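PDB 2UVF: exopolygalacturonase from Yersinia enterocolitica, which probably hydrolyses pectin-derived polygalacturonic acid from the chain end, as a family 28 glycoside hydrolase with exo-activity. Local coordinates for residues A[346-357]-A[368-378]; A[534-545]-A[561-572]. One frame throughout, in Å; residues are numbered along the deposited sequence.

Interaction 1 of 2, residues A[346-357]-A[368-378]. With NI (nickel (II) ion), chain K; ADA (alpha-D-galactopyranuronic acid), chain C; ADA (alpha-D-galactopyranuronic acid), chain B; SO4 (sulfate ion), chain G.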
# COMPACT_ATOMS: atom_id res chain seq x y z
N GLY A 346 0.73 6.98 11.44
CA GLY A 346 1.98 7.33 12.14
C GLY A 346 3.03 6.26 12.40
O GLY A 346 4.23 6.57 12.56
N PHE A 347 2.59 5.00 12.47
CA PHE A 347 3.48 3.96 12.96
C PHE A 347 4.49 3.50 11.93
O PHE A 347 4.27 3.64 10.73
CB PHE A 347 2.75 2.77 13.65
CG PHE A 347 1.70 2.08 12.82
CD1 PHE A 347 2.05 1.05 11.93
CD2 PHE A 347 0.35 2.38 12.99
CE1 PHE A 347 1.07 0.38 11.19
CE2 PHE A 347 -0.64 1.71 12.25
CZ PHE A 347 -0.27 0.70 11.35
N THR A 348 5.61 2.98 12.43
CA THR A 348 6.66 2.39 11.61
C THR A 348 6.52 0.86 11.64
O THR A 348 6.20 0.26 12.69
CB THR A 348 8.05 2.87 12.11
OG1 THR A 348 8.12 4.28 11.89
CG2 THR A 348 9.21 2.23 11.36
N VAL A 349 6.73 0.24 10.48
CA VAL A 349 6.70 -1.21 10.32
C VAL A 349 8.10 -1.69 10.01
O VAL A 349 8.75 -1.21 9.06
CB VAL A 349 5.73 -1.69 9.19
CG1 VAL A 349 5.85 -3.23 8.94
CG2 VAL A 349 4.32 -1.40 9.54
N ARG A 350 8.58 -2.64 10.80
CA ARG A 350 9.87 -3.24 10.56
C ARG A 350 9.79 -4.75 10.55
O ARG A 350 8.94 -5.30 11.20
CB ARG A 350 10.85 -2.77 11.62
CG ARG A 350 11.24 -1.32 11.41
CD ARG A 350 12.23 -0.85 12.40
NE ARG A 350 12.63 0.49 12.03
CZ ARG A 350 13.35 1.30 12.79
NH1 ARG A 350 13.77 0.90 13.98
NH2 ARG A 350 13.67 2.50 12.33
N ASN A 351 10.65 -5.40 9.76
CA ASN A 351 11.00 -6.81 9.97
C ASN A 351 9.83 -7.83 10.07
O ASN A 351 9.75 -8.56 11.06
CB ASN A 351 11.87 -6.90 11.23
CG ASN A 351 12.81 -8.10 11.22
OD1 ASN A 351 13.59 -8.28 12.15
ND2 ASN A 351 12.77 -8.89 10.17
N PRO A 352 8.94 -7.91 9.05
CA PRO A 352 7.84 -8.86 9.18
C PRO A 352 8.38 -10.26 8.90
O PRO A 352 9.29 -10.40 8.08
CB PRO A 352 6.88 -8.42 8.07
CG PRO A 352 7.79 -7.93 6.98
CD PRO A 352 8.91 -7.23 7.73
N ALA A 353 7.83 -11.28 9.55
CA ALA A 353 8.21 -12.66 9.23
C ALA A 353 7.67 -13.10 7.86
O ALA A 353 8.29 -13.90 7.19
CB ALA A 353 7.76 -13.62 10.36
N PHE A 354 6.55 -12.55 7.43
CA PHE A 354 5.96 -12.85 6.12
C PHE A 354 5.57 -11.49 5.49
O PHE A 354 6.48 -10.72 5.09
CB PHE A 354 4.81 -13.85 6.30
CG PHE A 354 4.23 -14.42 5.02
CD1 PHE A 354 5.01 -14.74 3.93
CD2 PHE A 354 2.86 -14.64 4.94
CE1 PHE A 354 4.44 -15.29 2.76
CE2 PHE A 354 2.28 -15.18 3.76
CZ PHE A 354 3.08 -15.50 2.68
N HIS A 355 4.28 -11.16 5.46
CA HIS A 355 3.78 -9.91 4.87
C HIS A 355 3.77 -8.80 5.91
O HIS A 355 3.89 -9.06 7.10
CB HIS A 355 2.34 -10.04 4.32
CG HIS A 355 2.13 -11.10 3.28
ND1 HIS A 355 3.02 -11.34 2.25
CD2 HIS A 355 1.09 -11.93 3.06
CE1 HIS A 355 2.56 -12.29 1.47
NE2 HIS A 355 1.38 -12.66 1.93
N GLY A 356 3.59 -7.56 5.45
CA GLY A 356 3.49 -6.38 6.33
C GLY A 356 2.06 -6.24 6.82
O GLY A 356 1.60 -7.03 7.65
N ILE A 357 1.35 -5.26 6.27
CA ILE A 357 -0.05 -4.99 6.64
C ILE A 357 -1.07 -5.61 5.67
O ILE A 357 -1.03 -5.35 4.47
CB ILE A 357 -0.29 -3.47 6.85
CG1 ILE A 357 0.53 -3.00 8.06
CG2 ILE A 357 -1.80 -3.15 7.06
CD1 ILE A 357 0.70 -1.55 8.18
N ASN A 368 -2.58 6.46 6.86
CA ASN A 368 -2.06 7.81 6.85
C ASN A 368 -0.67 7.89 7.51
O ASN A 368 -0.55 7.78 8.72
CB ASN A 368 -3.05 8.74 7.57
CG ASN A 368 -2.56 10.18 7.69
OD1 ASN A 368 -1.60 10.59 7.03
ND2 ASN A 368 -3.23 10.97 8.53
N GLY A 369 0.37 8.08 6.70
CA GLY A 369 1.68 8.43 7.23
C GLY A 369 2.41 7.32 7.92
O GLY A 369 3.14 7.54 8.91
N LEU A 370 2.23 6.11 7.41
CA LEU A 370 2.96 4.97 7.94
C LEU A 370 4.36 4.97 7.32
O LEU A 370 4.57 5.50 6.23
CB LEU A 370 2.23 3.64 7.65
CG LEU A 370 0.71 3.53 7.88
CD1 LEU A 370 0.20 2.12 7.44
CD2 LEU A 370 0.32 3.79 9.30
N ILE A 371 5.31 4.41 8.04
CA ILE A 371 6.67 4.30 7.55
C ILE A 371 6.99 2.79 7.49
O ILE A 371 7.02 2.13 8.51
CB ILE A 371 7.64 5.13 8.48
CG1 ILE A 371 7.25 6.63 8.43
CG2 ILE A 371 9.09 4.93 8.10
CD1 ILE A 371 7.61 7.40 9.69
N HIS A 372 7.16 2.25 6.27
CA HIS A 372 7.45 0.82 6.08
C HIS A 372 8.93 0.68 5.82
O HIS A 372 9.42 1.22 4.85
CB HIS A 372 6.64 0.23 4.90
CG HIS A 372 5.22 0.69 4.86
ND1 HIS A 372 4.18 -0.04 5.41
CD2 HIS A 372 4.67 1.85 4.42
CE1 HIS A 372 3.05 0.64 5.29
NE2 HIS A 372 3.32 1.79 4.69
N GLN A 373 9.63 -0.03 6.69
CA GLN A 373 11.05 -0.25 6.55
C GLN A 373 11.31 -1.76 6.68
O GLN A 373 11.67 -2.26 7.76
CB GLN A 373 11.82 0.56 7.61
CG GLN A 373 11.56 2.10 7.64
CD GLN A 373 12.27 2.77 8.81
OE1 GLN A 373 12.46 2.15 9.87
NE2 GLN A 373 12.69 4.01 8.63
N THR A 374 11.11 -2.47 5.57
CA THR A 374 11.10 -3.93 5.59
C THR A 374 11.91 -4.51 4.44
O THR A 374 11.75 -5.67 4.10
CB THR A 374 9.66 -4.51 5.54
OG1 THR A 374 9.07 -4.26 4.26
CG2 THR A 374 8.77 -3.88 6.61
N TYR A 375 12.78 -3.69 3.83
CA TYR A 375 13.69 -4.16 2.80
C TYR A 375 14.76 -4.94 3.52
O TYR A 375 15.28 -4.44 4.52
CB TYR A 375 14.32 -2.98 2.05
CG TYR A 375 15.20 -3.41 0.90
CD1 TYR A 375 14.65 -3.71 -0.33
CD2 TYR A 375 16.58 -3.53 1.05
CE1 TYR A 375 15.43 -4.13 -1.38
CE2 TYR A 375 17.37 -3.91 -0.01
CZ TYR A 375 16.78 -4.21 -1.22
OH TYR A 375 17.54 -4.62 -2.30
N ASP A 376 15.09 -6.16 3.08
CA ASP A 376 14.46 -6.84 1.94
C ASP A 376 13.83 -8.16 2.41
O ASP A 376 14.18 -9.23 1.93
CB ASP A 376 15.52 -7.11 0.86
CG ASP A 376 14.92 -7.45 -0.47
OD1 ASP A 376 15.68 -7.85 -1.38
OD2 ASP A 376 13.69 -7.30 -0.63
N ALA A 377 12.90 -8.07 3.36
CA ALA A 377 12.22 -9.23 3.93
C ALA A 377 11.37 -9.95 2.86
O ALA A 377 10.47 -9.35 2.27
CB ALA A 377 11.38 -8.80 5.11
N ASN A 378 11.71 -11.22 2.60
CA ASN A 378 11.02 -12.02 1.56
C ASN A 378 9.51 -12.05 1.78
O ASN A 378 9.04 -12.44 2.86
CB ASN A 378 11.58 -13.44 1.48
CG ASN A 378 11.30 -14.12 0.12
OD1 ASN A 378 11.11 -13.48 -0.91
ND2 ASN A 378 11.29 -15.44 0.14
NI NI K . 12.45 -7.41 -2.34
C1 ADA C . -0.03 -12.93 -3.64
C2 ADA C . -0.98 -11.72 -3.49
C3 ADA C . -0.77 -11.14 -2.08
C4 ADA C . -1.07 -12.23 -1.00
C5 ADA C . -0.15 -13.45 -1.22
C6 ADA C . -0.30 -14.67 -0.28
O2 ADA C . -0.76 -10.74 -4.52
O3 ADA C . -1.56 -9.97 -1.89
O4 ADA C . -2.44 -12.62 -1.01
O5 ADA C . -0.26 -13.93 -2.60
O6B ADA C . -0.38 -15.79 -0.82
O6A ADA C . -0.31 -14.48 0.97
C1 ADA B . 4.54 -11.32 -4.06
C2 ADA B . 3.78 -11.60 -2.75
C3 ADA B . 3.49 -13.12 -2.73
C4 ADA B . 2.38 -13.35 -3.77
C5 ADA B . 2.99 -12.98 -5.13
C6 ADA B . 1.94 -13.11 -6.27
O1 ADA B . 5.75 -12.12 -4.21
O2 ADA B . 4.46 -11.15 -1.60
O3 ADA B . 3.17 -13.63 -1.41
O4 ADA B . 1.31 -12.41 -3.51
O5 ADA B . 3.59 -11.61 -5.13
O6B ADA B . 1.18 -12.13 -6.47
O6A ADA B . 1.91 -14.18 -6.92
S SO4 G . 11.90 7.59 7.10
O1 SO4 G . 10.84 8.20 7.92
O2 SO4 G . 13.11 8.40 7.24
O3 SO4 G . 12.20 6.22 7.49
O4 SO4 G . 11.44 7.57 5.72
O HOH W 1 9.04 -11.45 5.20
O HOH W 2 14.29 -7.43 -3.54
O HOH W 3 12.40 -5.01 -2.11
O HOH W 4 12.58 -9.91 -2.35

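Interaction 2 of 2, residues A[534-545]-A[561-572]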
# COMPACT_ATOMS: atom_id res chain seq x y z
N GLY A 534 17.12 -1.08 -15.30
CA GLY A 534 16.92 -2.48 -15.66
C GLY A 534 17.24 -2.75 -17.12
O GLY A 534 17.83 -1.91 -17.80
N LYS A 535 16.85 -3.93 -17.61
CA LYS A 535 17.05 -4.28 -19.01
C LYS A 535 15.79 -4.76 -19.71
O LYS A 535 15.80 -4.97 -20.93
CB LYS A 535 18.16 -5.32 -19.16
CG LYS A 535 19.55 -4.77 -18.99
CD LYS A 535 20.61 -5.77 -19.43
CE LYS A 535 20.86 -6.85 -18.38
NZ LYS A 535 19.72 -7.80 -18.24
N ASN A 536 14.72 -4.97 -18.97
CA ASN A 536 13.48 -5.35 -19.63
C ASN A 536 12.78 -4.09 -20.14
O ASN A 536 13.22 -2.99 -19.83
CB ASN A 536 12.59 -6.25 -18.74
CG ASN A 536 12.80 -7.76 -19.01
OD1 ASN A 536 13.94 -8.22 -19.23
ND2 ASN A 536 11.70 -8.53 -19.00
N PRO A 537 11.72 -4.26 -20.96
CA PRO A 537 11.16 -3.11 -21.65
C PRO A 537 10.59 -2.08 -20.68
O PRO A 537 10.03 -2.46 -19.66
CB PRO A 537 10.03 -3.74 -22.48
CG PRO A 537 10.41 -5.20 -22.60
CD PRO A 537 10.99 -5.50 -21.28
N SER A 538 10.74 -0.80 -21.02
CA SER A 538 10.22 0.28 -20.19
C SER A 538 8.71 0.16 -19.98
O SER A 538 8.23 0.26 -18.86
CB SER A 538 10.59 1.67 -20.77
OG SER A 538 10.09 1.86 -22.09
N ILE A 539 7.98 -0.02 -21.07
CA ILE A 539 6.56 -0.32 -21.03
C ILE A 539 6.43 -1.73 -21.63
O ILE A 539 6.94 -2.00 -22.73
CB ILE A 539 5.70 0.75 -21.78
CG1 ILE A 539 5.86 2.13 -21.13
CG2 ILE A 539 4.22 0.34 -21.79
CD1 ILE A 539 5.07 3.29 -21.80
N GLU A 540 5.82 -2.64 -20.89
CA GLU A 540 5.74 -4.02 -21.32
C GLU A 540 4.38 -4.61 -21.08
O GLU A 540 3.95 -4.80 -19.95
CB GLU A 540 6.81 -4.89 -20.67
CG GLU A 540 6.70 -6.34 -21.09
CD GLU A 540 7.74 -7.22 -20.47
OE1 GLU A 540 8.21 -6.89 -19.36
OE2 GLU A 540 8.09 -8.26 -21.09
N ILE A 541 3.71 -4.89 -22.19
CA ILE A 541 2.38 -5.46 -22.22
C ILE A 541 2.55 -6.81 -22.92
O ILE A 541 3.17 -6.89 -23.98
CB ILE A 541 1.40 -4.50 -22.94
CG1 ILE A 541 1.22 -3.20 -22.12
CG2 ILE A 541 0.06 -5.16 -23.20
CD1 ILE A 541 0.84 -1.96 -22.91
N LYS A 542 2.05 -7.88 -22.29
CA LYS A 542 2.07 -9.23 -22.89
C LYS A 542 0.88 -10.08 -22.42
O LYS A 542 0.64 -10.22 -21.22
CB LYS A 542 3.37 -9.96 -22.58
CG LYS A 542 3.72 -11.02 -23.63
CD LYS A 542 4.29 -12.31 -23.04
CE LYS A 542 4.49 -13.37 -24.13
NZ LYS A 542 3.25 -13.69 -24.93
N GLY A 543 0.16 -10.66 -23.37
CA GLY A 543 -0.95 -11.55 -23.06
C GLY A 543 -0.68 -12.94 -23.60
O GLY A 543 0.40 -13.51 -23.38
N ASP A 544 -1.68 -13.49 -24.29
CA ASP A 544 -1.55 -14.72 -25.09
C ASP A 544 -2.65 -14.71 -26.15
O ASP A 544 -3.69 -15.36 -25.97
CB ASP A 544 -1.66 -15.96 -24.20
CG ASP A 544 -0.88 -17.15 -24.74
OD1 ASP A 544 -0.59 -17.19 -25.97
OD2 ASP A 544 -0.54 -18.06 -23.95
N THR A 545 -2.44 -13.96 -27.24
CA THR A 545 -3.48 -13.75 -28.27
C THR A 545 -3.82 -15.04 -29.05
O THR A 545 -4.98 -15.23 -29.47
CB THR A 545 -3.19 -12.51 -29.21
OG1 THR A 545 -3.73 -11.31 -28.63
CG2 THR A 545 -3.80 -12.68 -30.62
N LEU A 561 9.89 9.92 -20.82
CA LEU A 561 10.76 8.88 -20.36
C LEU A 561 12.21 9.17 -20.76
O LEU A 561 12.55 9.14 -21.95
CB LEU A 561 10.31 7.52 -20.92
CG LEU A 561 8.91 7.02 -20.57
CD1 LEU A 561 8.62 5.69 -21.18
CD2 LEU A 561 8.82 6.90 -19.11
N ASN A 562 13.05 9.46 -19.77
CA ASN A 562 14.45 9.67 -20.07
C ASN A 562 15.32 8.51 -19.60
O ASN A 562 15.16 8.03 -18.47
CB ASN A 562 14.93 10.98 -19.44
CG ASN A 562 16.31 11.36 -19.90
OD1 ASN A 562 16.52 11.71 -21.05
ND2 ASN A 562 17.26 11.26 -19.00
N ASN A 563 16.21 8.07 -20.49
CA ASN A 563 17.17 7.02 -20.19
C ASN A 563 16.49 5.73 -19.74
O ASN A 563 16.72 5.22 -18.63
CB ASN A 563 18.23 7.51 -19.18
CG ASN A 563 19.25 6.43 -18.85
OD1 ASN A 563 19.67 6.32 -17.70
ND2 ASN A 563 19.65 5.65 -19.83
N VAL A 564 15.62 5.23 -20.61
CA VAL A 564 14.94 3.96 -20.44
C VAL A 564 15.15 3.09 -21.70
O VAL A 564 15.50 3.60 -22.79
CB VAL A 564 13.41 4.14 -20.14
CG1 VAL A 564 13.16 5.09 -18.96
CG2 VAL A 564 12.62 4.60 -21.39
N THR A 565 14.94 1.79 -21.55
CA THR A 565 14.97 0.86 -22.68
C THR A 565 13.70 1.02 -23.53
O THR A 565 12.67 1.57 -23.05
CB THR A 565 15.06 -0.60 -22.21
OG1 THR A 565 13.87 -0.93 -21.51
CG2 THR A 565 16.23 -0.80 -21.33
N PRO A 566 13.76 0.55 -24.80
CA PRO A 566 12.57 0.52 -25.66
C PRO A 566 11.41 -0.32 -25.10
O PRO A 566 11.64 -1.20 -24.27
CB PRO A 566 13.11 -0.09 -26.96
CG PRO A 566 14.58 0.24 -26.96
CD PRO A 566 14.97 0.10 -25.52
N THR A 567 10.19 -0.06 -25.58
CA THR A 567 8.98 -0.76 -25.17
C THR A 567 8.88 -2.15 -25.81
O THR A 567 9.53 -2.42 -26.81
CB THR A 567 7.71 0.02 -25.59
OG1 THR A 567 7.64 0.08 -27.03
CG2 THR A 567 7.67 1.44 -24.99
N ALA A 568 8.04 -3.01 -25.22
CA ALA A 568 7.65 -4.30 -25.80
C ALA A 568 6.18 -4.51 -25.50
O ALA A 568 5.79 -4.76 -24.36
CB ALA A 568 8.49 -5.47 -25.26
N ILE A 569 5.36 -4.36 -26.53
CA ILE A 569 3.93 -4.34 -26.37
C ILE A 569 3.32 -5.41 -27.28
O ILE A 569 3.32 -5.26 -28.51
CB ILE A 569 3.37 -2.90 -26.62
CG1 ILE A 569 3.96 -1.92 -25.57
CG2 ILE A 569 1.83 -2.88 -26.66
CD1 ILE A 569 3.98 -0.46 -25.97
N SER A 570 2.85 -6.47 -26.68
CA SER A 570 2.08 -7.42 -27.41
C SER A 570 0.75 -7.82 -26.88
O SER A 570 0.49 -7.87 -25.70
CB SER A 570 2.89 -8.59 -27.90
OG SER A 570 3.08 -9.55 -26.91
N ASP A 571 -0.10 -8.12 -27.82
CA ASP A 571 -1.46 -8.56 -27.51
C ASP A 571 -2.30 -7.46 -26.91
O ASP A 571 -2.88 -7.61 -25.83
CB ASP A 571 -1.44 -9.79 -26.58
CG ASP A 571 -0.58 -10.91 -27.12
OD1 ASP A 571 -0.60 -11.16 -28.35
OD2 ASP A 571 0.13 -11.54 -26.31
N LEU A 572 -2.38 -6.35 -27.63
CA LEU A 572 -3.12 -5.21 -27.15
C LEU A 572 -4.12 -4.73 -28.19
O LEU A 572 -3.81 -4.70 -29.38
CB LEU A 572 -2.14 -4.10 -26.78
CG LEU A 572 -2.74 -2.84 -26.15
CD1 LEU A 572 -3.19 -3.11 -24.72
CD2 LEU A 572 -1.72 -1.72 -26.22

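Interaction 1 of 2, residues A[346-357]-A[368-378]
Q373 OE1 takes two hydrogen bonds from one guanidinium group. R350 NE lies 2.7 Å from Q373 OE1, nearly in line with the amide C=O. R350 NH2 donates to the same oxygen from its carbonyl plane, on a lone pair. The guanidinium and amide planes are only 5° apart, which suits this side-on grip. R350 is extended from CG to NE and runs beside Q373, pointing the same way. Q373 NE2 makes a weak bond to a sulfate ion that probably comes from the crystallisation liquor.

The two residues sit on successive coils of the right-handed parallel beta-helix of family 28. Strands 348-350 and 371-373 run nearly parallel. V349 bonds to strand 371-373 through both N and O: V349 N donates to I371 O at 2.7 Å, and V349 O receives Q373 N.

Apolar groups pack beside the strands. L370 CD2 sits over the centre of the F347 ring in a CH-pi contact, 3.7 Å from the centroid. F347 CG lies between its backbone N and carbonyl carbon (chi1 56°), which brings the ring alongside L370. L370 CD1 meets I357 CD1 tip to tip. H372 is the polar member of the face it shares with V349. Its ring edge meets I357 CD1, while N396 bonds H372 NE2 and F398 stacks on the ring.

Beyond the strands, P352 CD packs on T374 CG2 at 3.5 Å. The two chains then reach functional sites. D376 OD2 binds nickel, a site shared with G401 O, and the peptide bond before D376 is cis. F354 and H355 belong to the digalacturonate pocket. H355 ND1 is hydrogen-bonded to N379 O, which fixes the turn of the ring. H355 NE2 donates almost straight to the carboxylate O6A of one galacturonate, at 2.7 Å.

Interaction 2 of 2, residues A[534-545]-A[561-572]
I541 and I569 pair across two parallel strands, and their side chains meet on the buried face. I541 CD1 touches I569 CG2 at 4.0 Å, and I541 CG2 reaches L572 CD1. Both isoleucines hold CG1 anti to the carbonyl carbon (chi1 -66° and -63°), yet the side chains cross at a slant and unlike branches meet. This stacking of like residues on successive coils is a feature of the parallel beta-helix, here near its C-terminal end. I539 adds to the row, with its CG2 near I569 CD1.

The backbone sets this register. A568 N donates to I539 O, I541 N to A568 O, and S570 N to I541 O at 2.8 Å. The opposite face carries E540 and A568. A568 CB presses on P537 CG, a pair closer than usual carbon contact. E540 turns its carboxylate to Q493 on the preceding coil.

Hydroxyl groups join the turns before the strands. T565 OG1 donates to N536 O at 2.7 Å from above the carbonyl plane. S538 OG donates to T565 O at 2.8 Å, tilted 19° from that plane. V564 CG2 packs against S538 CB, and F582 of strand 576-583 borders S538.

At the other end, D571 directs its carboxylate at the chain leaving strand 539-542. D571 OD2 accepts G543 N at 3.1 Å through its anti lone pair. K542 NZ stays 4.0 Å from D571 OD2, beyond a salt bridge, and bonds to G543 O instead. T545 touches W550 and E595. The D571 carboxylate is buried, and the amide bond together with the nearby lysine would probably favour its charged form, while the D544 carboxylate nearby would work in the other direction.

Both contacts join neighbouring coils of the same beta-helix, and each rests on a short pair of parallel strands. Interaction 1 is a buried contact about 10 Å from the centre of the chain. Interaction 2 is partly buried and lies about 24 Å from that centre, toward the C-terminal end. Their nearest atoms are about 13 Å apart, so they do not touch. Interaction 1 combines an arginine-glutamine pair and aromatic packing with loops that reach nickel and sugar. Interaction 2 relies on stacked isoleucines, with hydroxyl and carboxylate bonds in its turns, and contains no residue of the sugar pocket.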